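Local coordinates for protein NTF2-like nuclease/anti-CRISPR (Clostridia bacterium, PDB 7JTA) that acts as an anti-CRISPR that impairs SpyCas9 activity, relieves DNA torsion in target plasmids, and is a putative nuclease, at residues A[9-14]-A[21-26]. Numbering follows the deposited sequence.
Sequences EETRDL and VVIEAI
Arg-12 turns the edge of its guanidinium to the carboxylate of Glu-24, the residue paired with it on the neighbouring strand. Arg-12 NE donates to Glu-24 OE1 at 3.2 Å, as part of a salt bridge, reaching it from above the carboxylate plane. NH2 adds a weak, bent bond to OE2; the two planes stand 71° apart. A bend at chi3 (59°) turns the Arg-12 head back toward Glu-24, whose own chain runs extended. Leu-14 CD2 sits over one face of the guanidinium, toward its rim. Glu-10 joins this network through a long salt bridge to Arg-12. Beneath the side chains, Arg-12 and Glu-24 form a hydrogen-bonded antiparallel pair, with Arg-12 N to Glu-24 O at 2.8 Å and Glu-24 N to Arg-12 O at 2.9 Å. On the other face, CG2 of Thr-11 meets CG2 of Ile-23 at 3.8 Å. These are the two strands of a beta hairpin. Arg-35 of strand 32-42 salt-bridges Glu-24 OE2, and Ile-59 O of a second subunit accepts a bond from Arg-12 NH1. Strand 7-16 is outermost in the chain's four-stranded sheet, with strand 20-29 between it and strand 32-42.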
loop_
_atom_site.group_PDB
_atom_site.type_symbol
_atom_site.label_atom_id
_atom_site.label_comp_id
_atom_site.label_asym_id
_atom_site.label_seq_id
_atom_site.Cartn_x
_atom_site.Cartn_y
_atom_site.Cartn_z
ATOM N N GLU A 9 -8.515 10.218 12.425
ATOM C CA GLU A 9 -9.830 10.740 12.078
ATOM C C GLU A 9 -10.860 9.649 11.819
ATOM O O GLU A 9 -12.060 9.888 11.994
ATOM C CB GLU A 9 -9.712 11.641 10.840
ATOM C CG GLU A 9 -11.021 11.987 10.158
ATOM C CD GLU A 9 -10.804 12.595 8.781
ATOM O OE1 GLU A 9 -10.062 13.598 8.682
ATOM O OE2 GLU A 9 -11.373 12.072 7.799
ATOM N N GLU A 10 -10.423 8.458 11.419
ATOM C CA GLU A 10 -11.342 7.385 11.076
ATOM C C GLU A 10 -10.588 6.067 11.137
ATOM O O GLU A 10 -9.406 6.007 10.791
ATOM C CB GLU A 10 -11.944 7.597 9.684
ATOM C CG GLU A 10 -13.079 6.650 9.334
ATOM C CD GLU A 10 -12.655 5.557 8.370
ATOM O OE1 GLU A 10 -11.481 5.134 8.424
ATOM O OE2 GLU A 10 -13.494 5.122 7.556
ATOM N N THR A 11 -11.273 5.022 11.592
ATOM C CA THR A 11 -10.754 3.664 11.581
ATOM C C THR A 11 -11.793 2.754 10.947
ATOM O O THR A 11 -12.991 3.045 10.981
ATOM C CB THR A 11 -10.417 3.180 13.005
ATOM O OG1 THR A 11 -9.255 3.862 13.486
ATOM C CG2 THR A 11 -10.164 1.685 13.033
ATOM N N ARG A 12 -11.334 1.652 10.360
ATOM C CA ARG A 12 -12.262 0.783 9.657
ATOM C C ARG A 12 -11.697 -0.628 9.580
ATOM O O ARG A 12 -10.507 -0.820 9.328
ATOM C CB ARG A 12 -12.576 1.308 8.257
ATOM C CG ARG A 12 -13.843 0.720 7.685
ATOM C CD ARG A 12 -14.496 1.678 6.728
ATOM N NE ARG A 12 -13.588 2.012 5.642
ATOM C CZ ARG A 12 -13.481 1.299 4.527
ATOM N NH1 ARG A 12 -14.234 0.221 4.359
ATOM N NH2 ARG A 12 -12.623 1.663 3.582
ATOM N N ASP A 13 -12.573 -1.605 9.796
ATOM C CA ASP A 13 -12.232 -3.021 9.725
ATOM C C ASP A 13 -12.419 -3.501 8.288
ATOM O O ASP A 13 -13.550 -3.589 7.799
ATOM C CB ASP A 13 -13.120 -3.793 10.693
ATOM C CG ASP A 13 -12.679 -5.210 10.893
ATOM O OD1 ASP A 13 -12.756 -5.664 12.050
ATOM O OD2 ASP A 13 -12.238 -5.858 9.921
ATOM N N LEU A 14 -11.312 -3.810 7.609
ATOM C CA LEU A 14 -11.374 -4.207 6.207
ATOM C C LEU A 14 -11.523 -5.710 6.027
ATOM O O LEU A 14 -12.102 -6.154 5.029
ATOM C CB LEU A 14 -10.120 -3.738 5.466
ATOM C CG LEU A 14 -9.886 -2.229 5.437
ATOM C CD1 LEU A 14 -8.733 -1.901 4.507
ATOM C CD2 LEU A 14 -11.148 -1.479 5.050
ATOM N N VAL A 21 -6.796 -9.039 12.051
ATOM C CA VAL A 21 -7.700 -8.094 11.403
ATOM C C VAL A 21 -6.886 -7.064 10.624
ATOM O O VAL A 21 -5.868 -6.564 11.113
ATOM C CB VAL A 21 -8.611 -7.400 12.435
ATOM C CG1 VAL A 21 -7.781 -6.853 13.578
ATOM C CG2 VAL A 21 -9.412 -6.292 11.778
ATOM N N VAL A 22 -7.328 -6.758 9.407
ATOM C CA VAL A 22 -6.722 -5.706 8.597
ATOM C C VAL A 22 -7.430 -4.391 8.899
ATOM O O VAL A 22 -8.629 -4.250 8.641
ATOM C CB VAL A 22 -6.798 -6.036 7.100
ATOM C CG1 VAL A 22 -6.328 -4.851 6.285
ATOM C CG2 VAL A 22 -5.958 -7.260 6.795
ATOM N N ILE A 23 -6.685 -3.420 9.425
ATOM C CA ILE A 23 -7.231 -2.141 9.861
ATOM C C ILE A 23 -6.864 -1.050 8.865
ATOM O O ILE A 23 -5.772 -1.056 8.289
ATOM C CB ILE A 23 -6.722 -1.758 11.265
ATOM C CG1 ILE A 23 -7.045 -2.851 12.282
ATOM C CG2 ILE A 23 -7.317 -0.431 11.693
ATOM C CD1 ILE A 23 -6.445 -2.595 13.644
ATOM N N GLU A 24 -7.794 -0.124 8.654
ATOM C CA GLU A 24 -7.546 1.115 7.933
ATOM C C GLU A 24 -7.740 2.287 8.878
ATOM O O GLU A 24 -8.681 2.299 9.676
ATOM C CB GLU A 24 -8.478 1.293 6.744
ATOM C CG GLU A 24 -8.688 2.764 6.415
ATOM C CD GLU A 24 -9.807 2.999 5.431
ATOM O OE1 GLU A 24 -10.843 3.565 5.838
ATOM O OE2 GLU A 24 -9.662 2.594 4.259
ATOM N N ALA A 25 -6.846 3.268 8.793
ATOM C CA ALA A 25 -6.995 4.513 9.530
ATOM C C ALA A 25 -6.784 5.676 8.576
ATOM O O ALA A 25 -5.964 5.593 7.658
ATOM C CB ALA A 25 -6.016 4.596 10.706
ATOM N N ILE A 26 -7.535 6.752 8.787
ATOM C CA ILE A 26 -7.305 8.012 8.095
ATOM C C ILE A 26 -6.601 8.938 9.072
ATOM O O ILE A 26 -7.165 9.295 10.111
ATOM C CB ILE A 26 -8.616 8.632 7.595
ATOM C CG1 ILE A 26 -9.332 7.672 6.646
ATOM C CG2 ILE A 26 -8.328 9.946 6.895
ATOM C CD1 ILE A 26 -8.470 7.165 5.516
#